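Local coordinates for penicillin-binding protein 2 (Pbp2) (Helicobacter pylori, PDB 5LP5) that probably acts as a penicillin-sensitive transpeptidase that cross-links peptidoglycan, working with MreC in the core complex that builds the cell wall and sets cell shape, at residues 447-455 / 481-489; 499-510 / 569-580. All blocks are in the same frame, centred on the assembly; numbering follows the deposited sequence.

Contact 1 (447-455 / 481-489); sequences YTGLIATGK and LQALRVGMY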
ATOM      1  N   TYR A 447       8.374  33.726 -13.964  1.00 34.09           N
ATOM      2  CA  TYR A 447       8.830  35.040 -14.390  1.00 36.09           C
ATOM      3  C   TYR A 447      10.336  35.187 -14.215  1.00 38.51           C
ATOM      4  O   TYR A 447      11.036  35.577 -15.154  1.00 45.29           O
ATOM      5  CB  TYR A 447       8.038  36.107 -13.588  1.00 35.12           C
ATOM      6  CG  TYR A 447       8.647  37.482 -13.420  1.00 34.02           C
ATOM      7  CD1 TYR A 447       8.798  38.348 -14.500  1.00 34.60           C
ATOM      8  CD2 TYR A 447       9.011  37.932 -12.159  1.00 33.51           C
ATOM      9  CE1 TYR A 447       9.326  39.619 -14.333  1.00 35.30           C
ATOM     10  CE2 TYR A 447       9.541  39.191 -11.975  1.00 35.08           C
ATOM     11  CZ  TYR A 447       9.699  40.041 -13.061  1.00 36.04           C
ATOM     12  OH  TYR A 447      10.207  41.307 -12.843  1.00 35.11           O
ATOM     13  N   THR A 448      10.843  34.862 -13.026  1.00 38.25           N
ATOM     14  CA  THR A 448      12.289  34.931 -12.764  1.00 39.55           C
ATOM     15  C   THR A 448      13.144  34.040 -13.717  1.00 40.14           C
ATOM     16  O   THR A 448      14.237  34.433 -14.123  1.00 41.33           O
ATOM     17  CB  THR A 448      12.590  34.543 -11.307  1.00 38.13           C
ATOM     18  OG1 THR A 448      11.809  35.358 -10.430  1.00 37.10           O
ATOM     19  CG2 THR A 448      14.073  34.696 -10.999  1.00 37.66           C
ATOM     20  N   GLY A 449      12.641  32.856 -14.058  1.00 38.66           N
ATOM     21  CA  GLY A 449      13.331  31.970 -14.982  1.00 40.49           C
ATOM     22  C   GLY A 449      13.194  32.371 -16.448  1.00 43.32           C
ATOM     23  O   GLY A 449      13.957  31.901 -17.295  1.00 41.35           O
ATOM     24  N   LEU A 450      12.207  33.206 -16.764  1.00 44.21           N
ATOM     25  CA  LEU A 450      12.138  33.827 -18.086  1.00 46.57           C
ATOM     26  C   LEU A 450      13.240  34.877 -18.253  1.00 50.07           C
ATOM     27  O   LEU A 450      13.916  34.934 -19.289  1.00 58.94           O
ATOM     28  CB  LEU A 450      10.773  34.464 -18.327  1.00 45.24           C
ATOM     29  CG  LEU A 450      10.600  35.244 -19.638  1.00 45.38           C
ATOM     30  CD1 LEU A 450      10.847  34.372 -20.849  1.00 44.66           C
ATOM     31  CD2 LEU A 450       9.201  35.828 -19.726  1.00 46.89           C
ATOM     32  N   ILE A 451      13.418  35.716 -17.241  1.00 49.34           N
ATOM     33  CA  ILE A 451      14.471  36.736 -17.266  1.00 48.94           C
ATOM     34  C   ILE A 451      15.805  36.044 -17.491  1.00 48.03           C
ATOM     35  O   ILE A 451      16.525  36.347 -18.432  1.00 50.33           O
ATOM     36  CB  ILE A 451      14.514  37.547 -15.940  1.00 50.31           C
ATOM     37  CG1 ILE A 451      13.236  38.367 -15.764  1.00 51.38           C
ATOM     38  CG2 ILE A 451      15.742  38.457 -15.840  1.00 48.61           C
ATOM     39  CD1 ILE A 451      12.904  39.258 -16.941  1.00 53.71           C
ATOM     40  N   ALA A 452      16.120  35.093 -16.628  1.00 48.08           N
ATOM     41  CA  ALA A 452      17.439  34.489 -16.630  1.00 48.47           C
ATOM     42  C   ALA A 452      17.680  33.673 -17.894  1.00 46.43           C
ATOM     43  O   ALA A 452      18.759  33.728 -18.454  1.00 49.16           O
ATOM     44  CB  ALA A 452      17.650  33.666 -15.375  1.00 46.92           C
ATOM     45  N   THR A 453      16.669  32.961 -18.363  1.00 46.69           N
ATOM     46  CA  THR A 453      16.833  32.049 -19.500  1.00 51.46           C
ATOM     47  C   THR A 453      16.543  32.687 -20.851  1.00 49.41           C
ATOM     48  O   THR A 453      17.176  32.338 -21.835  1.00 47.28           O
ATOM     49  CB  THR A 453      15.895  30.816 -19.389  1.00 58.73           C
ATOM     50  OG1 THR A 453      15.916  30.294 -18.054  1.00 62.76           O
ATOM     51  CG2 THR A 453      16.314  29.711 -20.366  1.00 62.72           C
ATOM     52  N   GLY A 454      15.570  33.590 -20.909  1.00 50.05           N
ATOM     53  CA  GLY A 454      15.084  34.116 -22.190  1.00 53.16           C
ATOM     54  C   GLY A 454      13.901  33.330 -22.729  1.00 55.08           C
ATOM     55  O   GLY A 454      13.268  33.718 -23.744  1.00 56.70           O
ATOM     56  N   LYS A 455      13.585  32.231 -22.038  1.00 54.95           N
ATOM     57  CA  LYS A 455      12.405  31.431 -22.347  1.00 55.51           C
ATOM     58  C   LYS A 455      11.698  31.003 -21.071  1.00 53.66           C
ATOM     59  O   LYS A 455      12.305  30.966 -19.986  1.00 50.81           O
ATOM     60  CB  LYS A 455      12.778  30.233 -23.223  1.00 57.02           C
ATOM     61  CG  LYS A 455      13.262  30.661 -24.601  1.00 59.76           C
ATOM     62  CD  LYS A 455      13.667  29.483 -25.449  1.00 63.07           C
ATOM     63  CE  LYS A 455      14.407  29.941 -26.693  1.00 70.30           C
ATOM     64  NZ  LYS A 455      14.376  28.895 -27.759  1.00 76.16           N
ATOM     65  N   LEU A 481      17.097  41.770 -21.965  1.00 66.00           N
ATOM     66  CA  LEU A 481      17.162  40.895 -20.790  1.00 64.80           C
ATOM     67  C   LEU A 481      18.500  40.977 -20.061  1.00 64.75           C
ATOM     68  O   LEU A 481      18.539  40.990 -18.824  1.00 63.35           O
ATOM     69  CB  LEU A 481      16.861  39.435 -21.159  1.00 63.98           C
ATOM     70  CG  LEU A 481      15.415  39.124 -21.554  1.00 66.31           C
ATOM     71  CD1 LEU A 481      15.261  37.667 -21.941  1.00 66.36           C
ATOM     72  CD2 LEU A 481      14.448  39.473 -20.434  1.00 65.94           C
ATOM     73  N   GLN A 482      19.602  41.023 -20.806  1.00 64.92           N
ATOM     74  CA  GLN A 482      20.901  40.999 -20.141  1.00 64.99           C
ATOM     75  C   GLN A 482      21.030  42.182 -19.194  1.00 63.19           C
ATOM     76  O   GLN A 482      21.459  42.037 -18.044  1.00 58.31           O
ATOM     77  CB  GLN A 482      22.066  40.984 -21.112  1.00 67.85           C
ATOM     78  CG  GLN A 482      23.325  40.596 -20.355  1.00 71.97           C
ATOM     79  CD  GLN A 482      24.521  40.372 -21.225  1.00 77.77           C
ATOM     80  OE1 GLN A 482      24.524  40.681 -22.416  1.00 84.09           O
ATOM     81  NE2 GLN A 482      25.563  39.823 -20.628  1.00 80.74           N
ATOM     82  N   ALA A 483      20.639  43.349 -19.693  1.00 64.75           N
ATOM     83  CA  ALA A 483      20.599  44.550 -18.881  1.00 65.30           C
ATOM     84  C   ALA A 483      19.923  44.255 -17.561  1.00 63.95           C
ATOM     85  O   ALA A 483      20.459  44.559 -16.489  1.00 64.94           O
ATOM     86  CB  ALA A 483      19.848  45.640 -19.605  1.00 68.24           C
ATOM     87  N   LEU A 484      18.747  43.643 -17.652  1.00 63.29           N
ATOM     88  CA  LEU A 484      17.955  43.306 -16.469  1.00 59.95           C
ATOM     89  C   LEU A 484      18.705  42.339 -15.546  1.00 55.79           C
ATOM     90  O   LEU A 484      18.682  42.499 -14.323  1.00 56.56           O
ATOM     91  CB  LEU A 484      16.615  42.700 -16.879  1.00 59.14           C
ATOM     92  CG  LEU A 484      15.736  43.584 -17.770  1.00 61.92           C
ATOM     93  CD1 LEU A 484      14.498  42.840 -18.259  1.00 62.61           C
ATOM     94  CD2 LEU A 484      15.340  44.862 -17.050  1.00 63.63           C
ATOM     95  N   ARG A 485      19.367  41.347 -16.140  1.00 51.33           N
ATOM     96  CA  ARG A 485      20.129  40.373 -15.363  1.00 50.39           C
ATOM     97  C   ARG A 485      21.268  41.039 -14.604  1.00 52.18           C
ATOM     98  O   ARG A 485      21.520  40.717 -13.424  1.00 48.08           O
ATOM     99  CB  ARG A 485      20.672  39.270 -16.262  1.00 49.59           C
ATOM    100  CG  ARG A 485      19.583  38.343 -16.773  1.00 48.74           C
ATOM    101  CD  ARG A 485      20.157  37.112 -17.423  1.00 47.92           C
ATOM    102  NE  ARG A 485      20.688  37.424 -18.743  1.00 47.43           N
ATOM    103  CZ  ARG A 485      20.056  37.205 -19.894  1.00 47.76           C
ATOM    104  NH1 ARG A 485      18.841  36.671 -19.934  1.00 44.81           N
ATOM    105  NH2 ARG A 485      20.656  37.529 -21.029  1.00 53.70           N
ATOM    106  N   VAL A 486      21.939  41.972 -15.285  1.00 52.83           N
ATOM    107  CA  VAL A 486      23.054  42.709 -14.688  1.00 53.24           C
ATOM    108  C   VAL A 486      22.554  43.477 -13.470  1.00 51.00           C
ATOM    109  O   VAL A 486      23.228  43.540 -12.438  1.00 49.65           O
ATOM    110  CB  VAL A 486      23.736  43.676 -15.699  1.00 55.93           C
ATOM    111  CG1 VAL A 486      24.805  44.532 -15.007  1.00 57.16           C
ATOM    112  CG2 VAL A 486      24.358  42.900 -16.866  1.00 55.39           C
ATOM    113  N   GLY A 487      21.369  44.057 -13.594  1.00 50.56           N
ATOM    114  CA  GLY A 487      20.743  44.711 -12.462  1.00 52.76           C
ATOM    115  C   GLY A 487      20.557  43.740 -11.304  1.00 52.80           C
ATOM    116  O   GLY A 487      20.996  44.026 -10.183  1.00 50.75           O
ATOM    117  N   MET A 488      19.920  42.595 -11.578  1.00 51.59           N
ATOM    118  CA  MET A 488      19.687  41.567 -10.557  1.00 50.46           C
ATOM    119  C   MET A 488      21.028  41.118  -9.982  1.00 53.08           C
ATOM    120  O   MET A 488      21.164  40.935  -8.774  1.00 51.96           O
ATOM    121  CB  MET A 488      18.913  40.368 -11.132  1.00 48.45           C
ATOM    122  CG  MET A 488      17.474  40.670 -11.571  1.00 47.37           C
ATOM    123  SD  MET A 488      16.505  39.295 -12.259  1.00 45.90           S
ATOM    124  CE  MET A 488      16.299  38.407 -10.719  1.00 47.53           C
ATOM    125  N   TYR A 489      22.023  40.964 -10.854  1.00 58.22           N
ATOM    126  CA  TYR A 489      23.395  40.677 -10.429  1.00 61.09           C
ATOM    127  C   TYR A 489      23.875  41.690  -9.386  1.00 61.29           C
ATOM    128  O   TYR A 489      24.442  41.323  -8.349  1.00 58.20           O
ATOM    129  CB  TYR A 489      24.334  40.678 -11.640  1.00 64.38           C
ATOM    130  CG  TYR A 489      25.798  40.488 -11.283  1.00 71.59           C
ATOM    131  CD1 TYR A 489      26.273  39.265 -10.820  1.00 72.95           C
ATOM    132  CD2 TYR A 489      26.705  41.540 -11.409  1.00 75.91           C
ATOM    133  CE1 TYR A 489      27.605  39.104 -10.499  1.00 75.35           C
ATOM    134  CE2 TYR A 489      28.037  41.386 -11.082  1.00 75.62           C
ATOM    135  CZ  TYR A 489      28.481  40.167 -10.638  1.00 77.53           C
ATOM    136  OH  TYR A 489      29.803  40.007 -10.324  1.00 82.50           O
TER

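Contact 2 (499-510 / 569-580); sequences AYHSTRGSKITL and SKLGGLLVKMSN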
ATOM      1  N   ALA A 499      20.351  43.825  -1.405  1.00 74.17           N
ATOM      2  CA  ALA A 499      20.589  42.494  -0.858  1.00 71.90           C
ATOM      3  C   ALA A 499      22.072  42.132  -0.803  1.00 74.23           C
ATOM      4  O   ALA A 499      22.452  41.021  -1.170  1.00 78.78           O
ATOM      5  CB  ALA A 499      19.840  41.475  -1.702  1.00 68.67           C
ATOM      6  N   TYR A 500      22.915  43.052  -0.351  1.00 78.07           N
ATOM      7  CA  TYR A 500      24.353  42.782  -0.289  1.00 81.64           C
ATOM      8  C   TYR A 500      24.799  42.285   1.086  1.00 83.00           C
ATOM      9  O   TYR A 500      25.502  41.280   1.194  1.00 76.85           O
ATOM     10  CB  TYR A 500      25.152  44.022  -0.673  1.00 83.56           C
ATOM     11  CG  TYR A 500      26.641  43.827  -0.541  1.00 86.54           C
ATOM     12  CD1 TYR A 500      27.371  43.183  -1.543  1.00 85.56           C
ATOM     13  CD2 TYR A 500      27.320  44.276   0.587  1.00 88.63           C
ATOM     14  CE1 TYR A 500      28.736  43.004  -1.438  1.00 85.87           C
ATOM     15  CE2 TYR A 500      28.694  44.107   0.700  1.00 92.07           C
ATOM     16  CZ  TYR A 500      29.401  43.465  -0.317  1.00 89.84           C
ATOM     17  OH  TYR A 500      30.770  43.269  -0.217  1.00 86.23           O
ATOM     18  N   HIS A 501      24.381  42.996   2.131  1.00 90.69           N
ATOM     19  CA  HIS A 501      24.765  42.666   3.506  1.00 92.65           C
ATOM     20  C   HIS A 501      24.200  41.307   3.945  1.00 81.58           C
ATOM     21  O   HIS A 501      24.717  40.696   4.876  1.00 79.07           O
ATOM     22  CB  HIS A 501      24.366  43.800   4.481  1.00104.81           C
ATOM     23  CG  HIS A 501      22.968  43.695   5.033  1.00119.78           C
ATOM     24  ND1 HIS A 501      21.834  43.927   4.278  1.00117.40           N
ATOM     25  CD2 HIS A 501      22.529  43.379   6.276  1.00123.90           C
ATOM     26  CE1 HIS A 501      20.761  43.758   5.032  1.00114.47           C
ATOM     27  NE2 HIS A 501      21.154  43.427   6.249  1.00120.36           N
ATOM     28  N   SER A 502      23.164  40.840   3.249  1.00 74.75           N
ATOM     29  CA  SER A 502      22.463  39.615   3.631  1.00 73.10           C
ATOM     30  C   SER A 502      22.845  38.367   2.827  1.00 70.66           C
ATOM     31  O   SER A 502      22.819  37.273   3.383  1.00 66.87           O
ATOM     32  CB  SER A 502      20.946  39.829   3.578  1.00 69.51           C
ATOM     33  OG  SER A 502      20.569  40.574   2.437  1.00 68.50           O
ATOM     34  N   THR A 503      23.211  38.521   1.548  1.00 68.70           N
ATOM     35  CA  THR A 503      23.487  37.353   0.686  1.00 65.13           C
ATOM     36  C   THR A 503      24.950  37.028   0.531  1.00 63.66           C
ATOM     37  O   THR A 503      25.376  36.549  -0.516  1.00 64.85           O
ATOM     38  CB  THR A 503      22.935  37.525  -0.740  1.00 67.46           C
ATOM     39  OG1 THR A 503      23.674  38.537  -1.444  1.00 68.39           O
ATOM     40  CG2 THR A 503      21.449  37.849  -0.700  1.00 69.03           C
ATOM     41  N   ARG A 504      25.730  37.274   1.563  1.00 63.95           N
ATOM     42  CA  ARG A 504      27.117  36.929   1.496  1.00 65.31           C
ATOM     43  C   ARG A 504      27.253  35.625   2.257  1.00 64.28           C
ATOM     44  O   ARG A 504      26.377  35.268   3.054  1.00 63.15           O
ATOM     45  CB  ARG A 504      27.964  38.086   2.017  1.00 67.85           C
ATOM     46  CG  ARG A 504      28.066  39.213   0.995  1.00 67.81           C
ATOM     47  CD  ARG A 504      29.003  40.283   1.492  1.00 75.73           C
ATOM     48  NE  ARG A 504      28.520  40.928   2.723  1.00 85.15           N
ATOM     49  CZ  ARG A 504      29.252  41.717   3.525  1.00 92.12           C
ATOM     50  NH1 ARG A 504      30.537  41.973   3.257  1.00 95.24           N
ATOM     51  NH2 ARG A 504      28.698  42.258   4.614  1.00 91.37           N
ATOM     52  N   GLY A 505      28.323  34.886   1.968  1.00 66.10           N
ATOM     53  CA  GLY A 505      28.486  33.504   2.443  1.00 65.51           C
ATOM     54  C   GLY A 505      27.889  32.492   1.467  1.00 64.54           C
ATOM     55  O   GLY A 505      27.421  31.429   1.879  1.00 67.66           O
ATOM     56  N   SER A 506      27.907  32.828   0.173  1.00 60.19           N
ATOM     57  CA  SER A 506      27.338  31.982  -0.878  1.00 56.73           C
ATOM     58  C   SER A 506      28.448  31.390  -1.722  1.00 55.59           C
ATOM     59  O   SER A 506      29.303  32.116  -2.221  1.00 58.15           O
ATOM     60  CB  SER A 506      26.393  32.777  -1.793  1.00 55.12           C
ATOM     61  OG  SER A 506      26.022  31.996  -2.925  1.00 51.84           O
ATOM     62  N   LYS A 507      28.419  30.073  -1.906  1.00 55.26           N
ATOM     63  CA  LYS A 507      29.470  29.373  -2.648  1.00 56.46           C
ATOM     64  C   LYS A 507      29.417  29.586  -4.177  1.00 57.46           C
ATOM     65  O   LYS A 507      30.352  29.258  -4.889  1.00 59.53           O
ATOM     66  CB  LYS A 507      29.444  27.889  -2.279  1.00 55.54           C
ATOM     67  CG  LYS A 507      30.069  27.646  -0.913  1.00 58.85           C
ATOM     68  CD  LYS A 507      29.593  26.394  -0.190  1.00 59.40           C
ATOM     69  CE  LYS A 507      30.137  26.347   1.235  1.00 60.59           C
ATOM     70  NZ  LYS A 507      31.605  26.594   1.320  1.00 62.70           N
ATOM     71  N   ILE A 508      28.330  30.167  -4.657  1.00 58.40           N
ATOM     72  CA  ILE A 508      28.146  30.433  -6.074  1.00 59.69           C
ATOM     73  C   ILE A 508      27.740  31.891  -6.245  1.00 57.66           C
ATOM     74  O   ILE A 508      27.292  32.544  -5.287  1.00 54.83           O
ATOM     75  CB  ILE A 508      26.999  29.558  -6.645  1.00 65.34           C
ATOM     76  CG1 ILE A 508      27.253  28.071  -6.392  1.00 67.75           C
ATOM     77  CG2 ILE A 508      26.799  29.789  -8.141  1.00 66.63           C
ATOM     78  CD1 ILE A 508      28.428  27.511  -7.159  1.00 70.47           C
ATOM     79  N   THR A 509      27.859  32.388  -7.475  1.00 54.33           N
ATOM     80  CA  THR A 509      27.379  33.725  -7.805  1.00 52.76           C
ATOM     81  C   THR A 509      25.883  33.758  -8.021  1.00 50.53           C
ATOM     82  O   THR A 509      25.343  32.976  -8.797  1.00 47.80           O
ATOM     83  CB  THR A 509      28.074  34.294  -9.039  1.00 52.08           C
ATOM     84  OG1 THR A 509      29.492  34.129  -8.903  1.00 55.08           O
ATOM     85  CG2 THR A 509      27.786  35.764  -9.163  1.00 50.79           C
ATOM     86  N   LEU A 510      25.245  34.697  -7.324  1.00 50.61           N
ATOM     87  CA  LEU A 510      23.807  34.857  -7.309  1.00 50.39           C
ATOM     88  C   LEU A 510      23.370  36.139  -8.019  1.00 52.39           C
ATOM     89  O   LEU A 510      24.121  37.107  -8.107  1.00 54.70           O
ATOM     90  CB  LEU A 510      23.316  34.900  -5.859  1.00 50.43           C
ATOM     91  CG  LEU A 510      23.308  33.591  -5.068  1.00 50.72           C
ATOM     92  CD1 LEU A 510      23.164  33.807  -3.573  1.00 49.95           C
ATOM     93  CD2 LEU A 510      22.180  32.709  -5.548  1.00 51.94           C
ATOM     94  N   SER A 569      14.901  42.168   1.817  1.00 58.69           N
ATOM     95  CA  SER A 569      16.327  41.992   2.041  1.00 60.02           C
ATOM     96  C   SER A 569      16.603  41.042   3.205  1.00 57.70           C
ATOM     97  O   SER A 569      17.583  40.310   3.193  1.00 58.45           O
ATOM     98  CB  SER A 569      16.965  43.351   2.317  1.00 64.74           C
ATOM     99  OG  SER A 569      18.375  43.263   2.399  1.00 75.76           O
ATOM    100  N   LYS A 570      15.705  41.034   4.184  1.00 57.89           N
ATOM    101  CA  LYS A 570      15.787  40.167   5.364  1.00 59.17           C
ATOM    102  C   LYS A 570      15.756  38.664   5.017  1.00 53.77           C
ATOM    103  O   LYS A 570      15.942  37.828   5.883  1.00 52.32           O
ATOM    104  CB  LYS A 570      14.610  40.533   6.288  1.00 62.51           C
ATOM    105  CG  LYS A 570      14.841  40.461   7.794  1.00 67.53           C
ATOM    106  CD  LYS A 570      14.122  41.605   8.532  1.00 70.91           C
ATOM    107  CE  LYS A 570      13.164  41.148   9.637  1.00 74.27           C
ATOM    108  NZ  LYS A 570      13.778  40.217  10.625  1.00 78.83           N
ATOM    109  N   LEU A 571      15.521  38.337   3.754  1.00 53.39           N
ATOM    110  CA  LEU A 571      15.410  36.954   3.309  1.00 54.54           C
ATOM    111  C   LEU A 571      16.626  36.436   2.543  1.00 55.91           C
ATOM    112  O   LEU A 571      16.600  35.320   2.006  1.00 55.09           O
ATOM    113  CB  LEU A 571      14.196  36.812   2.395  1.00 53.59           C
ATOM    114  CG  LEU A 571      12.837  37.114   2.994  1.00 53.75           C
ATOM    115  CD1 LEU A 571      11.782  36.754   1.948  1.00 53.53           C
ATOM    116  CD2 LEU A 571      12.639  36.317   4.281  1.00 53.71           C
ATOM    117  N   GLY A 572      17.679  37.242   2.470  1.00 58.12           N
ATOM    118  CA  GLY A 572      18.916  36.814   1.831  1.00 57.28           C
ATOM    119  C   GLY A 572      19.594  35.658   2.546  1.00 55.80           C
ATOM    120  O   GLY A 572      20.271  34.865   1.913  1.00 49.51           O
ATOM    121  N   GLY A 573      19.412  35.563   3.863  1.00 57.17           N
ATOM    122  CA  GLY A 573      20.036  34.500   4.652  1.00 58.86           C
ATOM    123  C   GLY A 573      19.443  33.134   4.355  1.00 59.21           C
ATOM    124  O   GLY A 573      20.097  32.100   4.559  1.00 62.48           O
ATOM    125  N   LEU A 574      18.209  33.143   3.852  1.00 56.57           N
ATOM    126  CA  LEU A 574      17.495  31.916   3.494  1.00 52.34           C
ATOM    127  C   LEU A 574      17.833  31.496   2.067  1.00 47.17           C
ATOM    128  O   LEU A 574      18.006  30.308   1.796  1.00 47.77           O
ATOM    129  CB  LEU A 574      15.976  32.089   3.640  1.00 52.59           C
ATOM    130  CG  LEU A 574      15.389  32.458   5.013  1.00 54.13           C
ATOM    131  CD1 LEU A 574      13.869  32.552   4.897  1.00 54.09           C
ATOM    132  CD2 LEU A 574      15.778  31.493   6.130  1.00 53.18           C
ATOM    133  N   LEU A 575      17.927  32.466   1.165  1.00 41.45           N
ATOM    134  CA  LEU A 575      18.344  32.206  -0.210  1.00 41.31           C
ATOM    135  C   LEU A 575      19.722  31.510  -0.313  1.00 43.62           C
ATOM    136  O   LEU A 575      19.878  30.524  -1.052  1.00 40.35           O
ATOM    137  CB  LEU A 575      18.376  33.513  -1.001  1.00 39.90           C
ATOM    138  CG  LEU A 575      18.815  33.439  -2.471  1.00 39.45           C
ATOM    139  CD1 LEU A 575      18.046  32.381  -3.257  1.00 37.48           C
ATOM    140  CD2 LEU A 575      18.639  34.804  -3.129  1.00 39.49           C
ATOM    141  N   VAL A 576      20.713  32.028   0.414  1.00 48.13           N
ATOM    142  CA  VAL A 576      22.057  31.440   0.397  1.00 52.16           C
ATOM    143  C   VAL A 576      22.014  29.997   0.849  1.00 49.41           C
ATOM    144  O   VAL A 576      22.610  29.120   0.219  1.00 49.63           O
ATOM    145  CB  VAL A 576      23.107  32.202   1.259  1.00 59.12           C
ATOM    146  CG1 VAL A 576      23.429  33.544   0.627  1.00 62.01           C
ATOM    147  CG2 VAL A 576      22.647  32.379   2.711  1.00 61.51           C
ATOM    148  N   LYS A 577      21.288  29.748   1.929  1.00 46.45           N
ATOM    149  CA  LYS A 577      21.273  28.427   2.520  1.00 46.25           C
ATOM    150  C   LYS A 577      20.752  27.376   1.562  1.00 47.38           C
ATOM    151  O   LYS A 577      21.280  26.259   1.539  1.00 51.20           O
ATOM    152  CB  LYS A 577      20.487  28.440   3.815  1.00 45.74           C
ATOM    153  CG  LYS A 577      21.299  29.136   4.888  1.00 47.67           C
ATOM    154  CD  LYS A 577      20.583  29.266   6.209  1.00 47.77           C
ATOM    155  CE  LYS A 577      21.402  30.141   7.137  1.00 48.24           C
ATOM    156  NZ  LYS A 577      20.743  30.163   8.458  1.00 49.93           N
ATOM    157  N   MET A 578      19.736  27.737   0.768  1.00 45.61           N
ATOM    158  CA  MET A 578      19.212  26.847  -0.267  1.00 42.69           C
ATOM    159  C   MET A 578      20.191  26.703  -1.440  1.00 43.47           C
ATOM    160  O   MET A 578      20.425  25.583  -1.914  1.00 40.60           O
ATOM    161  CB  MET A 578      17.856  27.336  -0.759  1.00 42.82           C
ATOM    162  CG  MET A 578      17.161  26.416  -1.743  1.00 41.79           C
ATOM    163  SD  MET A 578      16.923  24.762  -1.091  1.00 42.11           S
ATOM    164  CE  MET A 578      15.380  25.005  -0.210  1.00 43.61           C
ATOM    165  N   SER A 579      20.764  27.818  -1.905  1.00 46.94           N
ATOM    166  CA  SER A 579      21.723  27.787  -3.033  1.00 49.37           C
ATOM    167  C   SER A 579      23.013  27.004  -2.700  1.00 50.36           C
ATOM    168  O   SER A 579      23.634  26.405  -3.591  1.00 48.82           O
ATOM    169  CB  SER A 579      22.070  29.205  -3.497  1.00 51.09           C
ATOM    170  OG  SER A 579      22.925  29.837  -2.569  1.00 55.41           O
ATOM    171  N   ASN A 580      23.393  27.022  -1.418  1.00 47.12           N
ATOM    172  CA  ASN A 580      24.508  26.235  -0.895  1.00 46.30           C
ATOM    173  C   ASN A 580      24.198  24.739  -0.817  1.00 47.71           C
ATOM    174  O   ASN A 580      25.063  23.900  -1.084  1.00 49.89           O
ATOM    175  CB  ASN A 580      24.899  26.728   0.505  1.00 45.61           C
ATOM    176  CG  ASN A 580      25.764  27.975   0.474  1.00 45.81           C
ATOM    177  OD1 ASN A 580      26.155  28.465  -0.590  1.00 46.80           O
ATOM    178  ND2 ASN A 580      26.079  28.485   1.652  1.00 45.96           N
TER

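Contact 1 (447-455 / 481-489)
I451 packs as a single knob into a hole formed by L481, L484, R485 and M488, one projecting residue of helix 441-453 set into the surface of helix 475-493. Its two branches divide the work. CD1 reaches CD2 of L481, 3.8 Å away, and lies near CD1 of L484, whereas CG2, anti to the backbone N, turns to SD of M488 at 3.8 Å and to the aliphatic CG of R485. In M488 a bend at chi3 carries the methyl CE toward CG2 of T448. At the helix end the backbone is approached directly, with CD1 of L481 3.6 Å from CA of G454, a residue of positive phi.

One polar bond accompanies this packing. R485 folds at chi3 (-75°) and sends NH1 to the carbonyl O of I451, in the last helical turn, at 2.8 Å; the acceptor lies near the guanidinium plane and the donor in the carbonyl plane, although the N-H points somewhat off line (137°).

The axes of the short helical segments come within 9.1 Å and cross at -113°. M315 of helix 314-324 and F548 of strand 542-549 flank them, helices packed between helix 314-324 and the central antiparallel sheet of the penicillin-binding transpeptidase domain.

Contact 2 (499-510 / 569-580)
N580 grips the loop 499-510 with both ends of its amide. OD1 accepts from the backbone N of K507 at 3.1 Å, a nearly straight bond (175°) whose donor is tilted somewhat from the plane of the side-chain carbonyl; ND2 donates to the backbone O of G505 at 3.2 Å, close to the amide plane. Two bonds to main-chain atoms on either side of S506 fix the rotation of the amide, and CB of K507 lies against OD1 as the two side chains cross at about a right angle.

Toward the start of the helix the grip passes to serines. OG of S502 is 3.1 Å from the carbonyl O of S569 and, as a weak alternative, 3.5 Å from OG of S569; which of the two takes the proton is not settled. OG of S569 has a further hydrogen bond with the carbonyl O of T498.

The loop thus runs along one side of helix 572-584, while L571, at the N-cap, and L575, in the helix, pack on strands 542-549 and 556-562. This is the C-terminal helix lying on the antiparallel sheet of the transpeptidase fold, with the loop leading into edge strand 511-517.

Between the polar ends the packing is close. CG2 of T503, beside the backbone N and anti to the carbonyl carbon, meets CA of G572 at 3.7 Å, while OG1 hydrogen-bonds the carbonyl O of A499. Farther along, CG1 of V576 lies against the T503 carbonyl group and 3.9 Å from CB of S506. L510 spreads its branches over the helix, CD1 toward V576 CG1 and CD2 toward CB of S579, 4.1 Å away.

Contact 1 and contact 2, their centres about 18 Å apart, illustrate how neighbouring interfaces can be joined in series by one stretch of chain. Helix 475-493 supplies half of contact 1, then leads through the 499-510 loop of contact 2 into edge strand 511-517. The contacts touch where CE1 of Y489 lies 3.6 Å from CG2 of T509. The disulfide C492-C512 ties helix 475-493 to strand 511-517, and the backbone of M488 is hydrogen-bonded to that of C512, next to K513 of a probable KTG motif. The M488 side chain touches residues of the probable SxxK pattern, whereas A499 only lies near them, so contact 1 appears the closer to the presumed active site.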